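Local coordinates for protein rhamnogalacturonan endolyase YesW (Bacillus subtilis, PDB 2ZUX) that cleaves the rhamnogalacturonan of plant cell-wall pectin by endo-type elimination, as a calcium-binding beta-propeller lyase of polysaccharide lyase family 11, at residues E318-Q323 / G344-D349; G324-S329 / L360-A365; E340-S345 / G354-G359; L378-V383 / R396-G401. One frame throughout, in Å; residues are numbered along the deposited sequence.

Interaction 1. Residues E318-Q323 / G344-D349; sequences EAFAGQ and GSMAVD. With CA (calcium ion), chain K.
Gln323 ties the loop 318-323 to the turn leading into strand 346-348 by one backbone bond, Ser345 N to Gln323 O at 2.9 Å and almost straight at 178°. The side chain of Gln323, bent at chi2 (-50°), doubles back so that Gln323 NE2 donates to Ala321 O at 3.1 Å, within the plane of its amide. Its OE1 packs on Ser345 CB, 3.4 Å away, and accepts from Gly361 N; Ser345 OG is bonded to Gly361 O. Met346 carries the rest. With its CG between the backbone N and the carbonyl carbon (chi1 75°), it reaches over to Phe320, where Met346 SD lies 3.7 Å from Phe320 CB and touches Phe320 O at 3.2 Å, a contact without a hydrogen bond. Met346 SD meets the ring in plane, at its edge, 5.3 Å from the centroid of Phe320. With an alanine in place of Gln323, Gly361 N and Ala321 O would probably lose their mate. Farther along, Asp349 OD1 binds calcium at 2.4 Å, together with Asp334, Asp336, Glu340 and His350. A Met-aromatic contact thus packs an inter-blade loop against a four-stranded propeller sheet, with a calcium site just past the end of strand 346-348.

Interaction 2. Residues G324-S329 / L360-A365; sequences GNHNLS and LGHGDA. With CA (calcium ion), chain C.
His362 turns an edge of its imidazole toward the face of His326, CE1 lying over the rim of that ring; the planes stand 84° apart in an offset edge-to-face pair with centroids 4.2 Å apart. Both bind calcium: His326 NE2 and His362 NE2 each lie 2.2 Å from it. Asp364 OD1 binds the calcium at 2.1 Å, lying alongside His326 at its ring edge. Two waters and Glu385 complete the shell, and one water also donates to Asp364 OD2. Swung opposite its own backbone N (chi1 166°), the ring of His362 brings ND1 to Gly324 O, donating to it at 2.8 Å in the carbonyl plane and on a lone pair; this fixes the ring's rotation and presents NE2 to the metal. His326 ND1 is hydrogen-bonded to Tyr288 OH, and its ring meets substrate-binding Tyr558. The amide of Asn325 spans the second loop, OD1 weakly accepting from Gly363 N at 2.9 Å and ND2 weakly donating to Ala365 O at 3.0 Å. A leucine in place of Asn325 would probably leave Gly363 N and the outside donor Gln382 NE2 without this acceptor. The loops lead into strands 329-331 and 366-369, first strands of two successive four-stranded sheets.

Interaction 3. Residues E340-S345 / G354-G359; sequences EIIFGS and GMYSTG. With CA (calcium ion), chain K; CA (calcium ion), chain L.
Ser345 and Thr358 form the tight end of this contact. Thr358 N donates to Ser345 O at 2.8 Å, an almost straight bond (172°), and the same oxygen receives a CA-H...O contact from Ser357 CA at 3.5 Å. Thr358 OG1 lies 3.3 Å from Ser345 CB and is hydrogen-bonded to Leu360 N. Ser357 OG steadies the turn beyond, accepting from Gly359 N at 3.0 Å in an ST turn.

Elsewhere strand 346-348 runs between the two strands, and only long side chains bridge the gap. Tyr356 turns its ring edge toward Ser345 O and brings Tyr356 OH to 3.9 Å from Ile342 CD1; that hydroxyl is hydrogen-bonded to Arg396 NE of the next sheet and Ala398 O just beyond its strand. At the looser end, where Met355 is partly exposed, its SD lies 3.7 Å from Glu340 CG, the two side chains crossing at about a right angle.

Bent at chi2 (76°), Glu340 directs its carboxylate to two calcium ions, and its OE1 also accepts from Val333 N. Both oxygens of Glu340 chelate one calcium, and Glu340 OE2, 2.3 Å from that ion, also binds the second calcium at 2.4 Å. A single carboxylate thus bridges two metals, and together with the aspartates around it probably offsets much of their charge, while Met355 meets Glu340 through the aliphatic stem, not the carboxylate.

Interaction 4. Residues L378-V383 / R396-G401; sequences LEVFQV and RDAATG. With CA (calcium ion), chain J.
Val380 and Arg396 face each other as an antiparallel hydrogen-bonded pair, Val380 N giving to Arg396 O at 3.0 Å and Arg396 N to Val380 O at 2.9 Å. Glu379 and Asp397 make the adjoining non-hydrogen-bonded pair, and Ala398 N extends the ladder to Leu378 O at 3.0 Å, just as the chain turns away.

Among the side chains, Arg396 does most. A chi1 of 78° tucks its CG in next to both backbone N and carbonyl carbon, and the chain then runs extended beside Val380, which lays CG1 over one guanidinium face, 3.6 Å from Arg396 NH1. The guanidinium edge meets Gln382 OE1, to which Arg396 NH1 makes a weak bond of 2.9 Å with the amide and guanidinium planes 55° apart. A water links the same NH1 to Val380 O. Stronger ties lie outside: Arg396 NH2 donates to Gly344 O and Gln382 NE2 to Asn325 OD1, so this buried polar cluster joins two sheets.

In apolar contact, Ala398 CB packs against Val380 CG2 at 3.7 Å and also against Leu378 CB.

Asp397 points away from the partner strand; its OD1 accepts from Thr400 N at 3.0 Å in an Asx motif, and OD2 forms a salt bridge with Arg375. Glu379 chelates calcium with both oxygens, the shorter bond from Glu379 OE2 at 2.4 Å, alongside Asp370 and several backbone carbonyls. Strands 379-383 and 393-397 are the two middle strands of a propeller sheet, a beta hairpin with a calcium site at the start of its first strand.

How the interactions relate
Interactions 1 and 3 have centres about 4 Å apart and share Gly344 and Ser345; both belong to the sheet of strands 329-331, 340-343, 346-348 and 354-357 and reach the same calcium ion. Interaction 2, its centre about 10 Å from each of theirs, joins the loops entering this sheet and the next, and interaction 3 is nested within the chain it closes, whereas interactions 1 and 2 alternate along the sequence. Interaction 4 follows all three and lies in the next sheet, its centre about 9 Å from that of interaction 3. Gly361, Gln382 and Arg396 link the groups, so hydrogen bonds tie two successive propeller sheets together, while each sheet keeps its own calcium sites.

Interaction 1. Residues E318-Q323 / G344-D349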
loop_
_atom_site.group_PDB
_atom_site.type_symbol
_atom_site.label_atom_id
_atom_site.label_comp_id
_atom_site.label_asym_id
_atom_site.label_seq_id
_atom_site.Cartn_x
_atom_site.Cartn_y
_atom_site.Cartn_z
ATOM N N GLU A 318 -21.906 -17.414 9.644
ATOM C CA GLU A 318 -21.287 -18.542 8.943
ATOM C C GLU A 318 -20.856 -18.226 7.505
ATOM O O GLU A 318 -19.868 -18.780 7.017
ATOM C CB GLU A 318 -22.230 -19.757 8.941
ATOM C CG GLU A 318 -22.560 -20.350 10.319
ATOM C CD GLU A 318 -23.667 -19.605 11.068
ATOM O OE1 GLU A 318 -24.278 -18.678 10.496
ATOM O OE2 GLU A 318 -23.935 -19.964 12.239
ATOM N N ALA A 319 -21.591 -17.339 6.834
ATOM C CA ALA A 319 -21.298 -16.987 5.443
ATOM C C ALA A 319 -19.992 -16.212 5.294
ATOM O O ALA A 319 -19.469 -16.085 4.184
ATOM C CB ALA A 319 -22.440 -16.186 4.844
ATOM N N PHE A 320 -19.487 -15.687 6.410
ATOM C CA PHE A 320 -18.294 -14.833 6.398
ATOM C C PHE A 320 -17.010 -15.608 6.697
ATOM O O PHE A 320 -15.955 -15.020 6.942
ATOM C CB PHE A 320 -18.512 -13.629 7.321
ATOM C CG PHE A 320 -19.750 -12.860 6.980
ATOM C CD1 PHE A 320 -19.820 -12.124 5.802
ATOM C CD2 PHE A 320 -20.876 -12.926 7.795
ATOM C CE1 PHE A 320 -20.979 -11.438 5.457
ATOM C CE2 PHE A 320 -22.043 -12.240 7.457
ATOM C CZ PHE A 320 -22.093 -11.504 6.281
ATOM N N ALA A 321 -17.108 -16.931 6.644
ATOM C CA ALA A 321 -15.945 -17.810 6.715
ATOM C C ALA A 321 -15.534 -18.204 5.301
ATOM O O ALA A 321 -16.378 -18.308 4.418
ATOM C CB ALA A 321 -16.290 -19.060 7.508
ATOM N N GLY A 322 -14.238 -18.430 5.086
ATOM C CA GLY A 322 -13.763 -19.014 3.830
ATOM C C GLY A 322 -13.714 -18.087 2.627
ATOM O O GLY A 322 -13.552 -18.555 1.497
ATOM N N GLN A 323 -13.821 -16.776 2.854
ATOM C CA GLN A 323 -13.985 -15.820 1.754
ATOM C C GLN A 323 -12.798 -14.895 1.519
ATOM O O GLN A 323 -12.704 -14.298 0.454
ATOM C CB GLN A 323 -15.257 -14.978 1.947
ATOM C CG GLN A 323 -16.543 -15.795 2.100
ATOM C CD GLN A 323 -16.703 -16.828 1.009
ATOM O OE1 GLN A 323 -16.675 -16.510 -0.182
ATOM N NE2 GLN A 323 -16.869 -18.081 1.411
ATOM N N GLY A 344 -11.757 -9.898 0.380
ATOM C CA GLY A 344 -11.856 -10.931 -0.644
ATOM C C GLY A 344 -13.263 -10.987 -1.208
ATOM O O GLY A 344 -13.739 -10.009 -1.789
ATOM N N SER A 345 -13.921 -12.132 -1.033
ATOM C CA SER A 345 -15.258 -12.359 -1.583
ATOM C C SER A 345 -16.377 -11.856 -0.681
ATOM O O SER A 345 -17.558 -11.980 -1.018
ATOM C CB SER A 345 -15.447 -13.849 -1.862
ATOM O OG SER A 345 -14.566 -14.266 -2.890
ATOM N N MET A 346 -16.018 -11.299 0.469
ATOM C CA MET A 346 -17.027 -10.743 1.368
ATOM C C MET A 346 -16.738 -9.276 1.677
ATOM O O MET A 346 -15.667 -8.755 1.336
ATOM C CB MET A 346 -17.123 -11.576 2.650
ATOM C CG MET A 346 -15.971 -11.355 3.595
ATOM S SD MET A 346 -15.960 -12.563 4.914
ATOM C CE MET A 346 -15.415 -11.572 6.312
ATOM N N ALA A 347 -17.695 -8.612 2.312
ATOM C CA ALA A 347 -17.510 -7.226 2.710
ATOM C C ALA A 347 -18.074 -7.040 4.099
ATOM O O ALA A 347 -19.058 -7.704 4.476
ATOM C CB ALA A 347 -18.170 -6.283 1.737
ATOM N N VAL A 348 -17.441 -6.142 4.852
ATOM C CA VAL A 348 -17.798 -5.853 6.233
ATOM C C VAL A 348 -18.085 -4.364 6.334
ATOM O O VAL A 348 -17.320 -3.543 5.829
ATOM C CB VAL A 348 -16.650 -6.254 7.189
ATOM C CG1 VAL A 348 -17.000 -5.949 8.653
ATOM C CG2 VAL A 348 -16.310 -7.726 7.014
ATOM N N ASP A 349 -19.195 -4.032 6.993
ATOM C CA ASP A 349 -19.639 -2.649 7.139
ATOM C C ASP A 349 -18.795 -1.895 8.159
ATOM O O ASP A 349 -18.025 -2.496 8.913
ATOM C CB ASP A 349 -21.120 -2.642 7.534
ATOM C CG ASP A 349 -21.869 -1.426 7.034
ATOM O OD1 ASP A 349 -21.271 -0.498 6.447
ATOM O OD2 ASP A 349 -23.104 -1.416 7.232
HETATM CA CA CA K . -21.653 1.756 5.883
#

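Interaction 2. Residues G324-S329 / L360-A365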
loop_
_atom_site.group_PDB
_atom_site.type_symbol
_atom_site.label_atom_id
_atom_site.label_comp_id
_atom_site.label_asym_id
_atom_site.label_seq_id
_atom_site.Cartn_x
_atom_site.Cartn_y
_atom_site.Cartn_z
ATOM N N GLY A 324 -11.925 -14.750 2.510
ATOM C CA GLY A 324 -10.866 -13.750 2.422
ATOM C C GLY A 324 -9.729 -14.089 1.478
ATOM O O GLY A 324 -9.457 -15.261 1.180
ATOM N N ASN A 325 -9.068 -13.041 1.007
ATOM C CA ASN A 325 -7.888 -13.130 0.165
ATOM C C ASN A 325 -6.628 -12.969 1.017
ATOM O O ASN A 325 -6.695 -12.662 2.203
ATOM C CB ASN A 325 -7.901 -11.965 -0.825
ATOM C CG ASN A 325 -8.597 -12.285 -2.142
ATOM O OD1 ASN A 325 -9.491 -13.140 -2.223
ATOM N ND2 ASN A 325 -8.178 -11.586 -3.194
ATOM N N HIS A 326 -5.462 -13.145 0.393
ATOM C CA HIS A 326 -4.194 -12.698 1.001
ATOM C C HIS A 326 -4.017 -11.179 0.884
ATOM O O HIS A 326 -2.899 -10.689 0.721
ATOM C CB HIS A 326 -2.981 -13.330 0.318
ATOM C CG HIS A 326 -3.064 -14.810 0.128
ATOM N ND1 HIS A 326 -2.935 -15.717 1.160
ATOM C CD2 HIS A 326 -3.233 -15.538 -0.997
ATOM C CE1 HIS A 326 -3.022 -16.943 0.674
ATOM N NE2 HIS A 326 -3.191 -16.860 -0.634
ATOM N N ASN A 327 -5.126 -10.450 0.934
ATOM C CA ASN A 327 -5.141 -8.999 0.771
ATOM C C ASN A 327 -6.561 -8.522 1.033
ATOM O O ASN A 327 -7.487 -9.322 1.123
ATOM C CB ASN A 327 -4.602 -8.542 -0.612
ATOM C CG ASN A 327 -4.800 -9.572 -1.718
ATOM O OD1 ASN A 327 -3.830 -10.195 -2.197
ATOM N ND2 ASN A 327 -6.033 -9.754 -2.139
ATOM N N LEU A 328 -6.720 -7.217 1.189
ATOM C CA LEU A 328 -8.031 -6.604 1.379
ATOM C C LEU A 328 -8.011 -5.205 0.770
ATOM O O LEU A 328 -6.952 -4.708 0.381
ATOM C CB LEU A 328 -8.429 -6.575 2.865
ATOM C CG LEU A 328 -7.469 -6.038 3.928
ATOM C CD1 LEU A 328 -7.206 -4.541 3.792
ATOM C CD2 LEU A 328 -8.019 -6.342 5.311
ATOM N N SER A 329 -9.180 -4.587 0.662
ATOM C CA SER A 329 -9.281 -3.184 0.280
ATOM C C SER A 329 -10.175 -2.468 1.278
ATOM O O SER A 329 -10.940 -3.103 2.008
ATOM C CB SER A 329 -9.893 -3.019 -1.108
ATOM O OG SER A 329 -9.228 -3.792 -2.098
ATOM N N LEU A 360 -17.693 -17.069 -3.453
ATOM C CA LEU A 360 -16.693 -17.538 -4.418
ATOM C C LEU A 360 -15.379 -17.938 -3.764
ATOM O O LEU A 360 -14.506 -18.525 -4.414
ATOM C CB LEU A 360 -16.491 -16.509 -5.535
ATOM C CG LEU A 360 -17.729 -16.302 -6.413
ATOM C CD1 LEU A 360 -17.559 -15.060 -7.267
ATOM C CD2 LEU A 360 -18.042 -17.536 -7.272
ATOM N N GLY A 361 -15.234 -17.618 -2.481
ATOM C CA GLY A 361 -14.104 -18.099 -1.709
ATOM C C GLY A 361 -12.809 -17.342 -1.930
ATOM O O GLY A 361 -12.758 -16.309 -2.617
ATOM N N HIS A 362 -11.754 -17.902 -1.349
ATOM C CA HIS A 362 -10.432 -17.297 -1.273
ATOM C C HIS A 362 -9.789 -17.047 -2.630
ATOM O O HIS A 362 -9.898 -17.867 -3.541
ATOM C CB HIS A 362 -9.530 -18.232 -0.453
ATOM C CG HIS A 362 -8.072 -17.921 -0.574
ATOM N ND1 HIS A 362 -7.481 -16.878 0.103
ATOM C CD2 HIS A 362 -7.089 -18.506 -1.300
ATOM C CE1 HIS A 362 -6.202 -16.819 -0.216
ATOM N NE2 HIS A 362 -5.934 -17.801 -1.058
ATOM N N GLY A 363 -9.078 -15.927 -2.739
ATOM C CA GLY A 363 -8.223 -15.673 -3.887
ATOM C C GLY A 363 -6.975 -14.881 -3.547
ATOM O O GLY A 363 -6.746 -14.514 -2.390
ATOM N N ASP A 364 -6.180 -14.598 -4.572
ATOM C CA ASP A 364 -4.831 -14.072 -4.375
ATOM C C ASP A 364 -4.624 -12.636 -4.822
ATOM O O ASP A 364 -3.591 -12.047 -4.511
ATOM C CB ASP A 364 -3.794 -14.955 -5.072
ATOM C CG ASP A 364 -3.405 -16.157 -4.254
ATOM O OD1 ASP A 364 -4.273 -16.690 -3.537
ATOM O OD2 ASP A 364 -2.226 -16.590 -4.358
ATOM N N ALA A 365 -5.583 -12.080 -5.557
ATOM C CA ALA A 365 -5.474 -10.694 -6.015
ATOM C C ALA A 365 -6.845 -10.043 -5.959
ATOM O O ALA A 365 -7.872 -10.734 -6.061
ATOM C CB ALA A 365 -4.900 -10.636 -7.433
HETATM CA CA CA C . -4.057 -18.227 -2.063
HETATM O O HOH W 1 -2.186 -18.743 -2.925
HETATM O O HOH W 2 -3.765 -19.980 -0.816
#

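Interaction 3. Residues E340-S345 / G354-G359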
loop_
_atom_site.group_PDB
_atom_site.type_symbol
_atom_site.label_atom_id
_atom_site.label_comp_id
_atom_site.label_asym_id
_atom_site.label_seq_id
_atom_site.Cartn_x
_atom_site.Cartn_y
_atom_site.Cartn_z
ATOM N N GLU A 340 -15.947 0.953 4.425
ATOM C CA GLU A 340 -16.218 -0.460 4.527
ATOM C C GLU A 340 -14.950 -1.233 4.163
ATOM O O GLU A 340 -13.975 -0.664 3.640
ATOM C CB GLU A 340 -17.376 -0.823 3.597
ATOM C CG GLU A 340 -18.758 -0.352 4.112
ATOM C CD GLU A 340 -19.000 1.150 3.926
ATOM O OE1 GLU A 340 -18.683 1.700 2.845
ATOM O OE2 GLU A 340 -19.521 1.806 4.874
ATOM N N ILE A 341 -14.967 -2.529 4.445
ATOM C CA ILE A 341 -13.813 -3.397 4.232
ATOM C C ILE A 341 -14.173 -4.439 3.175
ATOM O O ILE A 341 -15.146 -5.180 3.340
ATOM C CB ILE A 341 -13.408 -4.101 5.542
ATOM C CG1 ILE A 341 -13.076 -3.074 6.635
ATOM C CG2 ILE A 341 -12.228 -5.045 5.305
ATOM C CD1 ILE A 341 -13.270 -3.585 8.051
ATOM N N ILE A 342 -13.395 -4.477 2.093
ATOM C CA ILE A 342 -13.551 -5.493 1.060
ATOM C C ILE A 342 -12.580 -6.615 1.408
ATOM O O ILE A 342 -11.359 -6.478 1.249
ATOM C CB ILE A 342 -13.284 -4.933 -0.361
ATOM C CG1 ILE A 342 -14.223 -3.757 -0.688
ATOM C CG2 ILE A 342 -13.419 -6.037 -1.415
ATOM C CD1 ILE A 342 -15.706 -4.078 -0.558
ATOM N N PHE A 343 -13.123 -7.705 1.932
ATOM C CA PHE A 343 -12.330 -8.799 2.472
ATOM C C PHE A 343 -12.455 -9.983 1.512
ATOM O O PHE A 343 -13.182 -10.946 1.765
ATOM C CB PHE A 343 -12.848 -9.150 3.873
ATOM C CG PHE A 343 -11.911 -10.003 4.690
ATOM C CD1 PHE A 343 -10.887 -9.421 5.441
ATOM C CD2 PHE A 343 -12.060 -11.386 4.724
ATOM C CE1 PHE A 343 -10.021 -10.212 6.201
ATOM C CE2 PHE A 343 -11.205 -12.164 5.490
ATOM C CZ PHE A 343 -10.178 -11.578 6.221
ATOM N N GLY A 344 -11.757 -9.898 0.380
ATOM C CA GLY A 344 -11.856 -10.931 -0.644
ATOM C C GLY A 344 -13.263 -10.987 -1.208
ATOM O O GLY A 344 -13.739 -10.009 -1.789
ATOM N N SER A 345 -13.921 -12.132 -1.033
ATOM C CA SER A 345 -15.258 -12.359 -1.583
ATOM C C SER A 345 -16.377 -11.856 -0.681
ATOM O O SER A 345 -17.558 -11.980 -1.018
ATOM C CB SER A 345 -15.447 -13.849 -1.862
ATOM O OG SER A 345 -14.566 -14.266 -2.890
ATOM N N GLY A 354 -21.295 -8.008 8.925
ATOM C CA GLY A 354 -21.107 -8.595 7.607
ATOM C C GLY A 354 -22.141 -8.041 6.647
ATOM O O GLY A 354 -23.329 -7.994 6.981
ATOM N N MET A 355 -21.703 -7.623 5.460
ATOM C CA MET A 355 -22.605 -7.057 4.445
ATOM C C MET A 355 -23.098 -8.098 3.443
ATOM O O MET A 355 -24.303 -8.217 3.197
ATOM C CB MET A 355 -21.923 -5.921 3.686
ATOM C CG MET A 355 -21.605 -4.729 4.549
ATOM S SD MET A 355 -20.484 -3.564 3.752
ATOM C CE MET A 355 -21.501 -2.926 2.424
ATOM N N TYR A 356 -22.161 -8.827 2.844
ATOM C CA TYR A 356 -22.479 -9.847 1.860
ATOM C C TYR A 356 -21.297 -10.780 1.715
ATOM O O TYR A 356 -20.174 -10.445 2.111
ATOM C CB TYR A 356 -22.798 -9.221 0.489
ATOM C CG TYR A 356 -21.641 -8.464 -0.155
ATOM C CD1 TYR A 356 -20.582 -9.142 -0.771
ATOM C CD2 TYR A 356 -21.617 -7.069 -0.165
ATOM C CE1 TYR A 356 -19.525 -8.453 -1.363
ATOM C CE2 TYR A 356 -20.567 -6.365 -0.765
ATOM C CZ TYR A 356 -19.524 -7.067 -1.357
ATOM O OH TYR A 356 -18.478 -6.395 -1.948
ATOM N N SER A 357 -21.554 -11.938 1.123
ATOM C CA SER A 357 -20.511 -12.827 0.630
ATOM C C SER A 357 -20.919 -13.299 -0.754
ATOM O O SER A 357 -22.073 -13.700 -0.949
ATOM C CB SER A 357 -20.359 -14.037 1.536
ATOM O OG SER A 357 -19.498 -14.977 0.913
ATOM N N THR A 358 -20.001 -13.259 -1.716
ATOM C CA THR A 358 -20.312 -13.793 -3.044
ATOM C C THR A 358 -20.253 -15.319 -3.038
ATOM O O THR A 358 -20.703 -15.955 -3.981
ATOM C CB THR A 358 -19.350 -13.290 -4.119
ATOM O OG1 THR A 358 -18.052 -13.839 -3.867
ATOM C CG2 THR A 358 -19.295 -11.766 -4.142
ATOM N N GLY A 359 -19.686 -15.892 -1.979
ATOM C CA GLY A 359 -19.537 -17.342 -1.879
ATOM C C GLY A 359 -18.446 -17.922 -2.755
ATOM O O GLY A 359 -18.275 -19.140 -2.791
HETATM CA CA CA K . -21.653 1.756 5.883
HETATM CA CA CA L . -19.645 3.701 3.646
#

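Interaction 4. Residues L378-V383 / R396-G401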
loop_
_atom_site.group_PDB
_atom_site.type_symbol
_atom_site.label_atom_id
_atom_site.label_comp_id
_atom_site.label_asym_id
_atom_site.label_seq_id
_atom_site.Cartn_x
_atom_site.Cartn_y
_atom_site.Cartn_z
ATOM N N LEU A 378 -18.540 1.895 -6.672
ATOM C CA LEU A 378 -17.264 1.244 -6.924
ATOM C C LEU A 378 -17.493 -0.193 -7.339
ATOM O O LEU A 378 -18.586 -0.741 -7.175
ATOM C CB LEU A 378 -16.376 1.303 -5.680
ATOM C CG LEU A 378 -16.045 2.711 -5.177
ATOM C CD1 LEU A 378 -15.237 2.641 -3.896
ATOM C CD2 LEU A 378 -15.312 3.527 -6.234
ATOM N N GLU A 379 -16.454 -0.779 -7.916
ATOM C CA GLU A 379 -16.498 -2.154 -8.385
ATOM C C GLU A 379 -15.291 -2.893 -7.821
ATOM O O GLU A 379 -14.263 -2.281 -7.504
ATOM C CB GLU A 379 -16.512 -2.216 -9.920
ATOM C CG GLU A 379 -17.796 -1.678 -10.585
ATOM C CD GLU A 379 -17.860 -0.161 -10.686
ATOM O OE1 GLU A 379 -16.811 0.495 -10.843
ATOM O OE2 GLU A 379 -18.985 0.395 -10.642
ATOM N N VAL A 380 -15.435 -4.205 -7.679
ATOM C CA VAL A 380 -14.352 -5.055 -7.187
ATOM C C VAL A 380 -14.074 -6.143 -8.209
ATOM O O VAL A 380 -14.980 -6.898 -8.579
ATOM C CB VAL A 380 -14.692 -5.714 -5.835
ATOM C CG1 VAL A 380 -13.546 -6.615 -5.378
ATOM C CG2 VAL A 380 -15.005 -4.671 -4.778
ATOM N N PHE A 381 -12.831 -6.190 -8.682
ATOM C CA PHE A 381 -12.374 -7.279 -9.521
ATOM C C PHE A 381 -11.511 -8.196 -8.680
ATOM O O PHE A 381 -10.604 -7.742 -7.980
ATOM C CB PHE A 381 -11.577 -6.757 -10.719
ATOM C CG PHE A 381 -11.064 -7.853 -11.615
ATOM C CD1 PHE A 381 -11.955 -8.676 -12.307
ATOM C CD2 PHE A 381 -9.701 -8.054 -11.787
ATOM C CE1 PHE A 381 -11.495 -9.704 -13.126
ATOM C CE2 PHE A 381 -9.230 -9.077 -12.613
ATOM C CZ PHE A 381 -10.135 -9.901 -13.288
ATOM N N GLN A 382 -11.796 -9.491 -8.762
ATOM C CA GLN A 382 -11.163 -10.474 -7.896
ATOM C C GLN A 382 -10.937 -11.755 -8.666
ATOM O O GLN A 382 -11.707 -12.084 -9.565
ATOM C CB GLN A 382 -12.076 -10.773 -6.708
ATOM C CG GLN A 382 -11.457 -11.640 -5.620
ATOM C CD GLN A 382 -12.457 -12.014 -4.536
ATOM O OE1 GLN A 382 -13.621 -11.607 -4.583
ATOM N NE2 GLN A 382 -12.007 -12.788 -3.552
ATOM N N VAL A 383 -9.862 -12.456 -8.318
ATOM C CA VAL A 383 -9.617 -13.801 -8.829
ATOM C C VAL A 383 -9.751 -14.817 -7.703
ATOM O O VAL A 383 -9.726 -14.460 -6.514
ATOM C CB VAL A 383 -8.250 -13.920 -9.554
ATOM C CG1 VAL A 383 -8.242 -13.034 -10.799
ATOM C CG2 VAL A 383 -7.092 -13.579 -8.608
ATOM N N ARG A 396 -17.717 -7.285 -9.586
ATOM C CA ARG A 396 -18.936 -7.100 -8.808
ATOM C C ARG A 396 -19.172 -5.670 -8.358
ATOM O O ARG A 396 -18.252 -4.846 -8.317
ATOM C CB ARG A 396 -18.907 -8.013 -7.584
ATOM C CG ARG A 396 -18.032 -7.499 -6.427
ATOM C CD ARG A 396 -17.983 -8.539 -5.346
ATOM N NE ARG A 396 -17.417 -8.142 -4.056
ATOM C CZ ARG A 396 -16.281 -8.627 -3.544
ATOM N NH1 ARG A 396 -15.500 -9.448 -4.240
ATOM N NH2 ARG A 396 -15.909 -8.274 -2.323
ATOM N N ASP A 397 -20.428 -5.410 -7.998
ATOM C CA ASP A 397 -20.823 -4.193 -7.320
ATOM C C ASP A 397 -20.185 -4.222 -5.928
ATOM O O ASP A 397 -20.432 -5.135 -5.152
ATOM C CB ASP A 397 -22.354 -4.180 -7.231
ATOM C CG ASP A 397 -22.910 -2.926 -6.593
ATOM O OD1 ASP A 397 -22.482 -2.558 -5.480
ATOM O OD2 ASP A 397 -23.835 -2.338 -7.192
ATOM N N ALA A 398 -19.356 -3.223 -5.616
ATOM C CA ALA A 398 -18.618 -3.229 -4.349
ATOM C C ALA A 398 -19.524 -3.190 -3.116
ATOM O O ALA A 398 -19.198 -3.764 -2.074
ATOM C CB ALA A 398 -17.617 -2.082 -4.307
ATOM N N ALA A 399 -20.642 -2.478 -3.240
ATOM C CA ALA A 399 -21.556 -2.257 -2.119
ATOM C C ALA A 399 -22.530 -3.403 -1.871
ATOM O O ALA A 399 -22.798 -3.745 -0.726
ATOM C CB ALA A 399 -22.329 -0.956 -2.319
ATOM N N THR A 400 -23.064 -3.985 -2.941
ATOM C CA THR A 400 -24.110 -4.996 -2.801
ATOM C C THR A 400 -23.572 -6.411 -2.963
ATOM O O THR A 400 -24.207 -7.373 -2.525
ATOM C CB THR A 400 -25.232 -4.818 -3.839
ATOM O OG1 THR A 400 -24.729 -5.148 -5.139
ATOM C CG2 THR A 400 -25.783 -3.388 -3.828
ATOM N N GLY A 401 -22.415 -6.535 -3.613
ATOM C CA GLY A 401 -21.833 -7.840 -3.892
ATOM C C GLY A 401 -22.390 -8.523 -5.128
ATOM O O GLY A 401 -21.948 -9.611 -5.481
HETATM CA CA CA J . -18.409 2.723 -11.045
HETATM O O HOH W 3 -15.497 -9.515 -7.264
HETATM O O HOH W 4 -18.684 5.140 -11.103
#